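Local coordinates for ethylbenzene dehydrogenase alpha-subunit (Aromatoleum aromaticum, PDB 2IVF), which is the molybdenum-bearing subunit of a dehydrogenase from the molybdopterin oxidoreductase family and also holds an iron/sulfur cluster, at residues A[279-284]-A[301-306]; A[305-310]-A[463-468]; A[442-447]-A[456-461]; A[909-912]-A[916-919]. One frame throughout, in Å; residues are numbered along the deposited sequence.

The contacts come in the order 1, 2, 3, 4 by first segment, but contact 2 closes last of the first three, spanning from helix 303-316 to helix 454-467 with contact 3 between its ends. Contacts 1 to 3 form one cluster, their centres 9 to 12 Å apart, on the parallel sheet of strands 294-296, 277-281, 249-253 and 440-444. Contacts 1 and 2 share helix 303-316; contacts 2 and 3 share helix 454-467. Contact 4 belongs to the later dinucleotide-binding domain, its centre 14 Å from that of contact 1, which it touches, but 27 Å from that of contact 2. Contacts 1 and 3 hold neighbouring parts of MGD, the guanosine and the diphosphate.

Contact 1 (A[279-284]-A[301-306]); sequences VVIAPD and GSDAAF. With MGD (2-amino-5,6-dimercapto-7-methyl-3,7,8a,9-tetrahydro-8-oxa-1,3,9,10-tetraaza-anthracen-4-one guanosine dinucleotide), chain M.
Ile281, at the end of a strand, sends its two branches to different partners in the first turn of helix 303-316. With CG1 anti to its carbonyl carbon (chi1 -53°), the longer arm carries CD1 to Phe306, where it lies 3.7 Å from CE2. The two side chains cross obliquely. The other branch, CG2, rests 3.6 Å from Asp303 OD2 and thus backs the carboxylate apolarly.

That carboxylate is turned to the guanine of MGD and grips it with both oxygens. OD1 accepts a hydrogen bond from N1 over 2.8 Å, almost straight (176°), while OD2 accepts from N2 at 2.6 Å with a more bent one (145°). N2 is held a second time by Ile281 O, 2.8 Å away, so the exocyclic amine bridges strand end and helix start. The next group along the same base edge, O6, accepts from Gly301 N at 2.8 Å. An acceptor pair for N1 and N2 beside a donor for O6 is a pattern matched to guanine. Pro283 sets the CD-CG edge of its ring over one face of the base, CD 3.3 Å from C4, with the rest of the ring tilted away, and Asp284 OD1 takes the ribose hydroxyl O2' at 2.7 Å.

Strand 277-281 is hydrogen-bonded on its two sides to strands 249-253 and 294-296. Phe306 also packs on Val296 of the latter and on Cys421 of helix 414-421, while Ile281 also packs on Phe251 and Thr253 of strand 249-253.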
# COMPACT_ATOMS: atom_id res chain seq x y z
N VAL A 279 9.29 -19.51 -1.97
CA VAL A 279 8.06 -20.20 -1.74
C VAL A 279 7.07 -19.28 -1.02
O VAL A 279 7.40 -18.68 0.00
CB VAL A 279 8.24 -21.44 -0.90
CG1 VAL A 279 6.89 -22.16 -0.77
CG2 VAL A 279 9.40 -22.30 -1.52
N VAL A 280 5.85 -19.19 -1.55
CA VAL A 280 4.78 -18.44 -0.89
C VAL A 280 3.80 -19.46 -0.43
O VAL A 280 3.27 -20.21 -1.25
CB VAL A 280 4.10 -17.38 -1.82
CG1 VAL A 280 2.84 -16.81 -1.21
CG2 VAL A 280 5.10 -16.22 -2.16
N ILE A 281 3.62 -19.53 0.89
CA ILE A 281 2.60 -20.39 1.49
C ILE A 281 1.41 -19.48 1.79
O ILE A 281 1.49 -18.59 2.66
CB ILE A 281 3.08 -21.08 2.78
CG1 ILE A 281 4.38 -21.82 2.56
CG2 ILE A 281 1.98 -22.03 3.30
CD1 ILE A 281 4.99 -22.39 3.84
N ALA A 282 0.34 -19.66 1.03
CA ALA A 282 -0.84 -18.82 1.12
C ALA A 282 -2.01 -19.63 0.59
O ALA A 282 -1.85 -20.40 -0.38
CB ALA A 282 -0.68 -17.53 0.28
N PRO A 283 -3.19 -19.39 1.12
CA PRO A 283 -4.35 -20.09 0.57
C PRO A 283 -4.64 -19.63 -0.85
O PRO A 283 -4.90 -20.47 -1.71
CB PRO A 283 -5.48 -19.77 1.54
CG PRO A 283 -4.97 -18.77 2.45
CD PRO A 283 -3.51 -18.56 2.28
N ASP A 284 -4.52 -18.33 -1.08
CA ASP A 284 -4.67 -17.73 -2.39
C ASP A 284 -3.32 -17.60 -3.06
O ASP A 284 -2.27 -17.50 -2.40
CB ASP A 284 -5.38 -16.38 -2.33
CG ASP A 284 -4.72 -15.39 -1.34
OD1 ASP A 284 -4.58 -15.75 -0.18
OD2 ASP A 284 -4.42 -14.26 -1.74
N GLY A 301 -5.81 -21.83 7.36
CA GLY A 301 -5.62 -22.35 8.70
C GLY A 301 -4.99 -23.72 8.85
O GLY A 301 -4.87 -24.21 9.97
N SER A 302 -4.61 -24.36 7.74
CA SER A 302 -4.10 -25.70 7.77
C SER A 302 -2.58 -25.83 7.76
O SER A 302 -2.08 -26.97 7.59
CB SER A 302 -4.64 -26.51 6.59
OG SER A 302 -4.15 -26.02 5.36
N ASP A 303 -1.85 -24.72 7.88
CA ASP A 303 -0.40 -24.73 7.77
C ASP A 303 0.34 -25.74 8.64
O ASP A 303 1.39 -26.25 8.24
CB ASP A 303 0.18 -23.35 8.05
CG ASP A 303 -0.27 -22.31 7.07
OD1 ASP A 303 -1.51 -22.17 6.84
OD2 ASP A 303 0.60 -21.55 6.59
N ALA A 304 -0.17 -26.00 9.84
CA ALA A 304 0.46 -27.01 10.72
C ALA A 304 0.62 -28.33 10.01
O ALA A 304 1.65 -28.98 10.13
CB ALA A 304 -0.34 -27.23 11.97
N ALA A 305 -0.43 -28.76 9.31
CA ALA A 305 -0.38 -30.05 8.64
C ALA A 305 0.74 -30.03 7.58
O ALA A 305 1.42 -31.03 7.34
CB ALA A 305 -1.74 -30.40 8.02
N PHE A 306 0.89 -28.91 6.90
CA PHE A 306 1.94 -28.80 5.88
C PHE A 306 3.30 -28.98 6.55
O PHE A 306 4.11 -29.82 6.15
CB PHE A 306 1.84 -27.50 5.09
CG PHE A 306 3.07 -27.20 4.24
CD1 PHE A 306 3.28 -27.83 3.02
CD2 PHE A 306 4.02 -26.32 4.69
CE1 PHE A 306 4.43 -27.58 2.28
CE2 PHE A 306 5.15 -26.09 3.97
CZ PHE A 306 5.35 -26.71 2.76
PB MGD M . -0.97 -9.86 6.20
O1B MGD M . -1.16 -8.65 5.36
O2B MGD M . -2.06 -10.15 7.16
O3B MGD M . 0.37 -9.91 7.03
O3A MGD M . 1.51 -7.63 6.90
PA MGD M . 1.81 -9.19 6.79
O1A MGD M . 2.35 -9.40 5.44
O2A MGD M . 2.61 -9.63 7.92
O5' MGD M . -0.77 -11.15 5.26
C5' MGD M . -1.75 -11.42 4.24
C4' MGD M . -1.55 -12.83 3.69
O4' MGD M . -1.89 -13.79 4.69
C3' MGD M . -2.65 -12.96 2.67
O3' MGD M . -2.10 -12.59 1.41
C2' MGD M . -3.00 -14.46 2.73
O2' MGD M . -2.62 -15.10 1.50
C1' MGD M . -2.16 -14.97 3.92
N9 MGD M . -2.97 -15.91 4.72
C8 MGD M . -4.18 -15.71 5.27
N7 MGD M . -4.57 -16.78 5.96
C5 MGD M . -3.56 -17.69 5.85
C6 MGD M . -3.33 -18.99 6.29
O6 MGD M . -4.13 -19.66 6.95
N1 MGD M . -2.11 -19.58 5.94
C2 MGD M . -1.12 -18.96 5.17
N2 MGD M . 0.04 -19.64 4.87
N3 MGD M . -1.35 -17.70 4.78
C4 MGD M . -2.54 -17.09 5.08
C10 MGD M . 0.97 -7.08 8.04
C11 MGD M . 1.77 -5.86 8.41
O11 MGD M . 1.74 -5.00 7.35
C12 MGD M . 1.33 -5.17 9.72
S12 MGD M . 0.72 -6.09 11.09
C13 MGD M . 1.43 -3.81 9.83
S13 MGD M . 0.96 -3.04 11.30
C14 MGD M . 1.91 -2.99 8.68
N15 MGD M . 0.69 -2.43 8.02
C16 MGD M . 0.67 -2.12 6.65
C17 MGD M . -0.38 -1.48 6.04
O17 MGD M . -1.40 -1.14 6.68
N18 MGD M . -0.28 -1.23 4.65
C19 MGD M . 0.80 -1.59 3.91
N19 MGD M . 0.78 -1.31 2.59
N20 MGD M . 1.78 -2.25 4.54
C21 MGD M . 1.75 -2.49 5.86
N22 MGD M . 2.80 -3.16 6.48
C23 MGD M . 2.63 -3.93 7.68

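Contact 2 (A[305-310]-A[463-468]); sequences AFWLGL and LAMALS
Trp307 and Ala464 mark the closest backbone approach, CA to CA 6.4 Å, of two helical segments that run nearly parallel, 18° apart with axes 9.3 Å from each other. Both belong to the layer of helices covering one face of the four-stranded parallel sheet, as in Rossmann-like alpha/beta domains; helix 303-316 follows strand 294-296, and helix 454-467 follows strand 440-444.

The indole of Trp307 fills the groove on the sheet side. Its six-membered ring comes against Ala464, whose CB sits 3.6 Å from CE3. Met465 reaches the same ring from further round its helix: the chain bends at chi2 (-57°) and again at chi3, which brings CE back to within 3.7 Å of Trp307 CZ3. One face of the indole is taken within its own helix by Phe306, whose CE2 stands 3.8 Å above the plane over its centre, and Phe251 of strand 249-253 meets Trp307 edge to face. Trp307 is thereby wedged between helix, helix and sheet.

Further from the sheet, the contact is completed by two leucines. Leu308 leaves its backbone pointing away from the other helix, yet one branch turns back, and its CD2 meets Leu463 CD2 at 4.0 Å, the two side chains being set at about a right angle.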
# COMPACT_ATOMS: atom_id res chain seq x y z
N ALA A 305 -0.43 -28.76 9.31
CA ALA A 305 -0.38 -30.05 8.64
C ALA A 305 0.74 -30.03 7.58
O ALA A 305 1.42 -31.03 7.34
CB ALA A 305 -1.74 -30.40 8.02
N PHE A 306 0.89 -28.91 6.90
CA PHE A 306 1.94 -28.80 5.88
C PHE A 306 3.30 -28.98 6.55
O PHE A 306 4.11 -29.82 6.15
CB PHE A 306 1.84 -27.50 5.09
CG PHE A 306 3.07 -27.20 4.24
CD1 PHE A 306 3.28 -27.83 3.02
CD2 PHE A 306 4.02 -26.32 4.69
CE1 PHE A 306 4.43 -27.58 2.28
CE2 PHE A 306 5.15 -26.09 3.97
CZ PHE A 306 5.35 -26.71 2.76
N TRP A 307 3.52 -28.24 7.61
CA TRP A 307 4.83 -28.23 8.24
C TRP A 307 5.10 -29.52 9.00
O TRP A 307 6.23 -29.99 9.01
CB TRP A 307 5.00 -27.03 9.16
CG TRP A 307 5.14 -25.79 8.46
CD1 TRP A 307 4.23 -24.82 8.36
CD2 TRP A 307 6.28 -25.36 7.72
NE1 TRP A 307 4.71 -23.79 7.59
CE2 TRP A 307 5.99 -24.10 7.20
CE3 TRP A 307 7.54 -25.93 7.46
CZ2 TRP A 307 6.89 -23.38 6.42
CZ3 TRP A 307 8.44 -25.20 6.68
CH2 TRP A 307 8.11 -23.95 6.20
N LEU A 308 4.06 -30.14 9.53
CA LEU A 308 4.26 -31.43 10.15
C LEU A 308 4.59 -32.49 9.05
O LEU A 308 5.37 -33.43 9.26
CB LEU A 308 3.04 -31.80 10.96
CG LEU A 308 2.80 -30.90 12.19
CD1 LEU A 308 1.44 -31.17 12.86
CD2 LEU A 308 3.94 -31.10 13.22
N GLY A 309 3.96 -32.37 7.90
CA GLY A 309 4.28 -33.25 6.76
C GLY A 309 5.75 -33.13 6.38
O GLY A 309 6.44 -34.15 6.17
N LEU A 310 6.25 -31.90 6.35
CA LEU A 310 7.66 -31.65 6.08
C LEU A 310 8.54 -32.30 7.15
O LEU A 310 9.58 -32.87 6.86
CB LEU A 310 7.97 -30.16 6.00
CG LEU A 310 7.99 -29.53 4.59
CD1 LEU A 310 6.76 -29.84 3.74
CD2 LEU A 310 8.29 -28.03 4.67
N LEU A 463 9.31 -26.52 14.26
CA LEU A 463 9.75 -27.90 14.37
C LEU A 463 10.51 -28.31 13.12
O LEU A 463 11.55 -28.91 13.21
CB LEU A 463 8.54 -28.84 14.62
CG LEU A 463 8.88 -30.33 14.63
CD1 LEU A 463 9.95 -30.65 15.72
CD2 LEU A 463 7.60 -31.18 14.80
N ALA A 464 10.02 -27.89 11.95
CA ALA A 464 10.74 -28.15 10.69
C ALA A 464 12.08 -27.42 10.64
O ALA A 464 13.08 -27.95 10.11
CB ALA A 464 9.83 -27.75 9.49
N MET A 465 12.10 -26.18 11.13
CA MET A 465 13.34 -25.42 11.22
C MET A 465 14.31 -26.09 12.19
O MET A 465 15.48 -26.15 11.94
CB MET A 465 13.09 -23.97 11.62
CG MET A 465 12.19 -23.25 10.66
SD MET A 465 12.88 -23.30 8.94
CE MET A 465 11.37 -23.30 7.98
N ALA A 466 13.83 -26.58 13.32
CA ALA A 466 14.68 -27.33 14.25
C ALA A 466 15.32 -28.58 13.63
O ALA A 466 16.53 -28.87 13.80
CB ALA A 466 13.84 -27.76 15.47
N LEU A 467 14.46 -29.36 12.98
CA LEU A 467 14.86 -30.63 12.42
C LEU A 467 15.88 -30.40 11.33
O LEU A 467 16.70 -31.24 11.11
CB LEU A 467 13.66 -31.39 11.87
CG LEU A 467 12.74 -31.98 12.92
CD1 LEU A 467 11.38 -32.37 12.26
CD2 LEU A 467 13.42 -33.15 13.69
N SER A 468 15.84 -29.23 10.68
CA SER A 468 16.78 -28.91 9.60
C SER A 468 17.95 -28.03 10.07
O SER A 468 18.80 -27.66 9.28
CB SER A 468 16.03 -28.24 8.47
OG SER A 468 15.31 -27.09 8.89

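Contact 3 (A[442-447]-A[456-461]); sequences SYIGFS and LMERSL. With MGD (2-amino-5,6-dimercapto-7-methyl-3,7,8a,9-tetrahydro-8-oxa-1,3,9,10-tetraaza-anthracen-4-one guanosine dinucleotide), chain M.
Ile444 and Glu458 come closest in backbone, CA atoms 8.2 Å apart, where strand 442-444 and helix 456-461 run almost antiparallel, 170° between their directions and 11.4 Å between axes. This is a strand-loop-helix connection following the last strand of the parallel sheet.

Ile444 and Leu461 reach toward each other tip to tip, CD1 to CD1 at 3.8 Å. In Leu461, CG is anti to the backbone N (chi1 -180°), which extends its methyls toward the strand. Glu458 contributes only its aliphatic stem here, CG lying 4.3 Å from Ile444 CD1; its carboxylate turns to Ser448 OG and Gly227 N.

Past the strand end, the loop holds the MGD diphosphate. Phe446 N donates to O2A over 2.9 Å (155°), and Gly445, having no side chain, admits the same oxygen to 3.1 Å from its CA. Ser447 OG lies 2.7 Å from O2B and 3.1 Å from the ribose O4'; Arg967 NE also bonds to this hydroxyl.

The chemistry is thus divided: apolar contacts join strand and helix, while the backbone amide of Phe446 and the Ser447 hydroxyl meet the diphosphate oxygens, probably helping to offset their charge.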
# COMPACT_ATOMS: atom_id res chain seq x y z
N SER A 442 12.41 -17.71 6.71
CA SER A 442 11.01 -17.49 6.53
C SER A 442 10.64 -16.06 6.88
O SER A 442 11.33 -15.35 7.66
CB SER A 442 10.21 -18.47 7.44
OG SER A 442 10.57 -19.81 7.20
N TYR A 443 9.53 -15.62 6.32
CA TYR A 443 8.81 -14.49 6.92
C TYR A 443 7.41 -14.94 7.18
O TYR A 443 6.61 -15.09 6.26
CB TYR A 443 8.79 -13.25 6.03
CG TYR A 443 8.33 -12.01 6.79
CD1 TYR A 443 6.96 -11.67 6.87
CD2 TYR A 443 9.24 -11.25 7.49
CE1 TYR A 443 6.57 -10.56 7.60
CE2 TYR A 443 8.84 -10.13 8.18
CZ TYR A 443 7.51 -9.79 8.23
OH TYR A 443 7.09 -8.72 9.01
N ILE A 444 7.14 -15.16 8.46
CA ILE A 444 5.83 -15.36 8.97
C ILE A 444 5.22 -14.00 9.27
O ILE A 444 5.70 -13.27 10.14
CB ILE A 444 5.85 -16.11 10.32
CG1 ILE A 444 6.69 -17.39 10.21
CG2 ILE A 444 4.41 -16.47 10.73
CD1 ILE A 444 6.84 -18.13 11.53
N GLY A 445 4.14 -13.69 8.56
CA GLY A 445 3.45 -12.45 8.74
C GLY A 445 2.41 -12.55 9.82
O GLY A 445 2.21 -13.57 10.46
N PHE A 446 1.70 -11.47 9.96
CA PHE A 446 0.82 -11.33 11.11
C PHE A 446 -0.57 -11.86 10.87
O PHE A 446 -1.42 -11.82 11.79
CB PHE A 446 0.87 -9.90 11.63
CG PHE A 446 2.17 -9.54 12.30
CD1 PHE A 446 2.54 -10.13 13.51
CD2 PHE A 446 3.02 -8.62 11.72
CE1 PHE A 446 3.76 -9.79 14.14
CE2 PHE A 446 4.24 -8.28 12.36
CZ PHE A 446 4.59 -8.87 13.57
N SER A 447 -0.80 -12.47 9.71
CA SER A 447 -1.97 -13.33 9.57
C SER A 447 -1.85 -14.57 10.43
O SER A 447 -2.86 -15.21 10.70
CB SER A 447 -2.18 -13.74 8.11
OG SER A 447 -2.87 -12.71 7.40
N LEU A 456 -0.14 -23.08 16.83
CA LEU A 456 0.13 -24.42 16.30
C LEU A 456 0.80 -24.42 14.98
O LEU A 456 1.69 -25.22 14.73
CB LEU A 456 -1.14 -25.24 16.18
CG LEU A 456 -1.69 -25.72 17.52
CD1 LEU A 456 -3.06 -26.41 17.28
CD2 LEU A 456 -0.73 -26.67 18.30
N MET A 457 0.34 -23.52 14.10
CA MET A 457 0.95 -23.35 12.80
C MET A 457 2.40 -22.94 12.88
O MET A 457 3.24 -23.42 12.12
CB MET A 457 0.15 -22.27 12.04
CG MET A 457 -1.32 -22.68 11.78
SD MET A 457 -2.47 -21.32 11.29
CE MET A 457 -1.61 -20.51 9.96
N GLU A 458 2.68 -21.99 13.78
CA GLU A 458 4.04 -21.54 14.05
C GLU A 458 4.88 -22.62 14.72
O GLU A 458 6.00 -22.85 14.33
CB GLU A 458 4.05 -20.28 14.94
CG GLU A 458 3.56 -19.03 14.23
CD GLU A 458 3.10 -17.94 15.19
OE1 GLU A 458 3.68 -17.90 16.29
OE2 GLU A 458 2.18 -17.15 14.85
N ARG A 459 4.38 -23.27 15.77
CA ARG A 459 5.16 -24.34 16.39
C ARG A 459 5.60 -25.39 15.36
O ARG A 459 6.71 -25.94 15.41
CB ARG A 459 4.37 -24.96 17.52
CG ARG A 459 4.20 -24.03 18.66
CD ARG A 459 3.22 -24.62 19.68
NE ARG A 459 3.74 -25.86 20.28
CZ ARG A 459 3.00 -26.78 20.86
NH1 ARG A 459 1.69 -26.63 20.94
NH2 ARG A 459 3.57 -27.84 21.38
N SER A 460 4.71 -25.68 14.42
CA SER A 460 4.97 -26.72 13.45
C SER A 460 6.05 -26.27 12.49
O SER A 460 6.93 -27.03 12.14
CB SER A 460 3.68 -27.09 12.71
OG SER A 460 2.70 -27.53 13.60
N LEU A 461 6.00 -25.01 12.07
CA LEU A 461 7.08 -24.44 11.23
C LEU A 461 8.39 -24.46 12.00
O LEU A 461 9.41 -24.90 11.48
CB LEU A 461 6.74 -23.00 10.79
CG LEU A 461 7.73 -22.22 9.90
CD1 LEU A 461 6.97 -21.09 9.09
CD2 LEU A 461 8.87 -21.61 10.74
PB MGD M . -0.97 -9.86 6.20
O1B MGD M . -1.16 -8.65 5.36
O2B MGD M . -2.06 -10.15 7.16
O3B MGD M . 0.37 -9.91 7.03
O3A MGD M . 1.51 -7.63 6.90
PA MGD M . 1.81 -9.19 6.79
O1A MGD M . 2.35 -9.40 5.44
O2A MGD M . 2.61 -9.63 7.92
O5' MGD M . -0.77 -11.15 5.26
C5' MGD M . -1.75 -11.42 4.24
C4' MGD M . -1.55 -12.83 3.69
O4' MGD M . -1.89 -13.79 4.69
C3' MGD M . -2.65 -12.96 2.67
O3' MGD M . -2.10 -12.59 1.41
C2' MGD M . -3.00 -14.46 2.73
O2' MGD M . -2.62 -15.10 1.50
C1' MGD M . -2.16 -14.97 3.92
N9 MGD M . -2.97 -15.91 4.72
C8 MGD M . -4.18 -15.71 5.27
N7 MGD M . -4.57 -16.78 5.96
C5 MGD M . -3.56 -17.69 5.85
C6 MGD M . -3.33 -18.99 6.29
O6 MGD M . -4.13 -19.66 6.95
N1 MGD M . -2.11 -19.58 5.94
C2 MGD M . -1.12 -18.96 5.17
N2 MGD M . 0.04 -19.64 4.87
N3 MGD M . -1.35 -17.70 4.78
C4 MGD M . -2.54 -17.09 5.08
C10 MGD M . 0.97 -7.08 8.04
C11 MGD M . 1.77 -5.86 8.41
O11 MGD M . 1.74 -5.00 7.35
C12 MGD M . 1.33 -5.17 9.72
S12 MGD M . 0.72 -6.09 11.09
C13 MGD M . 1.43 -3.81 9.83
S13 MGD M . 0.96 -3.04 11.30
C14 MGD M . 1.91 -2.99 8.68
N15 MGD M . 0.69 -2.43 8.02
C16 MGD M . 0.67 -2.12 6.65
C17 MGD M . -0.38 -1.48 6.04
O17 MGD M . -1.40 -1.14 6.68
N18 MGD M . -0.28 -1.23 4.65
C19 MGD M . 0.80 -1.59 3.91
N19 MGD M . 0.78 -1.31 2.59
N20 MGD M . 1.78 -2.25 4.54
C21 MGD M . 1.75 -2.49 5.86
N22 MGD M . 2.80 -3.16 6.48
C23 MGD M . 2.63 -3.93 7.68

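Contact 4 (A[909-912]-A[916-919]); sequences PNVQ and CIVY
Ile917 meets Val911 across the loop between strands 900-908 and 915-917, and its side chain can be followed outward from the strand. CB points toward the 909-912 loop and divides there. The CG2 branch, anti to the backbone N, turns to the ring of Tyr919 two residues on, standing 3.8 Å above one face and offset toward the rim. CG1 takes the other direction, anti to the carbonyl carbon (chi1 -53°), and an extended second torsion (chi2 173°) carries the chain to its tip. CD1 there finds Val911 CG2 at 4.2 Å, and it also packs on the side chain of Asp284. Ile917 and Val911 do not meet head on; they slide past each other in opposite directions, a light apolar touch.

Val911 uses its second methyl as well: CG1 lies 4.4 Å from Cys916 CA, over the backbone rather than the side chain, since the CB of Cys916 points away from the loop. The two segments share no hydrogen bond, although Val911 and Cys916 come within 6.8 Å at CA. The loop is tied down elsewhere, by Val911 O to Asn877 ND2 and by Asn910 ND2 to the carbonyl of Asp133 of the beta-subunit.

Strand 915-917 itself bonds through Cys916 to strand 843-846 and through Ile917 to His875 of strand 873-877. The family of this domain, molybdopterin dinucleotide-binding, points to a double-psi beta-barrel, and this six-stranded sheet fits it, here with the side chain of Ile917 about 6 Å from MGD.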
# COMPACT_ATOMS: atom_id res chain seq x y z
N PRO A 909 -9.37 -15.67 -10.46
CA PRO A 909 -9.01 -17.09 -10.35
C PRO A 909 -7.99 -17.38 -9.25
O PRO A 909 -7.75 -18.54 -8.94
CB PRO A 909 -8.43 -17.43 -11.71
CG PRO A 909 -8.17 -16.18 -12.39
CD PRO A 909 -8.94 -15.08 -11.73
N ASN A 910 -7.34 -16.35 -8.73
CA ASN A 910 -6.27 -16.57 -7.79
C ASN A 910 -6.74 -16.73 -6.35
O ASN A 910 -5.94 -16.96 -5.49
CB ASN A 910 -5.20 -15.49 -7.87
CG ASN A 910 -5.76 -14.09 -7.68
OD1 ASN A 910 -6.61 -13.88 -6.83
ND2 ASN A 910 -5.30 -13.16 -8.48
N VAL A 911 -8.03 -16.57 -6.13
CA VAL A 911 -8.62 -16.83 -4.80
C VAL A 911 -8.90 -18.31 -4.69
O VAL A 911 -9.47 -18.93 -5.60
CB VAL A 911 -9.92 -16.04 -4.62
CG1 VAL A 911 -10.56 -16.37 -3.25
CG2 VAL A 911 -9.63 -14.56 -4.75
N GLN A 912 -8.55 -18.91 -3.56
CA GLN A 912 -8.85 -20.32 -3.40
C GLN A 912 -10.35 -20.53 -3.35
O GLN A 912 -11.08 -19.73 -2.70
CB GLN A 912 -8.18 -20.85 -2.13
CG GLN A 912 -8.38 -22.32 -1.96
CD GLN A 912 -7.58 -22.90 -0.80
OE1 GLN A 912 -8.09 -23.72 -0.07
NE2 GLN A 912 -6.33 -22.48 -0.63
N CYS A 916 -12.64 -16.27 0.80
CA CYS A 916 -12.83 -14.93 0.24
C CYS A 916 -11.96 -14.01 1.07
O CYS A 916 -11.59 -14.34 2.21
CB CYS A 916 -14.28 -14.47 0.27
SG CYS A 916 -15.01 -14.45 1.95
N ILE A 917 -11.62 -12.88 0.49
CA ILE A 917 -10.61 -12.00 1.05
C ILE A 917 -11.10 -10.57 1.09
O ILE A 917 -11.59 -10.05 0.08
CB ILE A 917 -9.38 -11.98 0.14
CG1 ILE A 917 -8.88 -13.42 -0.13
CG2 ILE A 917 -8.26 -11.10 0.74
CD1 ILE A 917 -7.75 -13.47 -1.18
N VAL A 918 -10.94 -9.93 2.25
CA VAL A 918 -11.11 -8.49 2.35
C VAL A 918 -9.90 -7.91 3.06
O VAL A 918 -9.66 -8.21 4.22
CB VAL A 918 -12.41 -8.11 3.14
CG1 VAL A 918 -12.59 -6.59 3.20
CG2 VAL A 918 -13.65 -8.81 2.57
N TYR A 919 -9.10 -7.16 2.32
CA TYR A 919 -7.99 -6.38 2.86
C TYR A 919 -8.67 -5.21 3.50
O TYR A 919 -9.64 -4.72 2.93
CB TYR A 919 -7.12 -5.87 1.72
CG TYR A 919 -6.49 -6.98 0.93
CD1 TYR A 919 -5.42 -7.67 1.44
CD2 TYR A 919 -6.96 -7.31 -0.34
CE1 TYR A 919 -4.82 -8.68 0.70
CE2 TYR A 919 -6.39 -8.33 -1.05
CZ TYR A 919 -5.31 -8.98 -0.55
OH TYR A 919 -4.73 -10.00 -1.22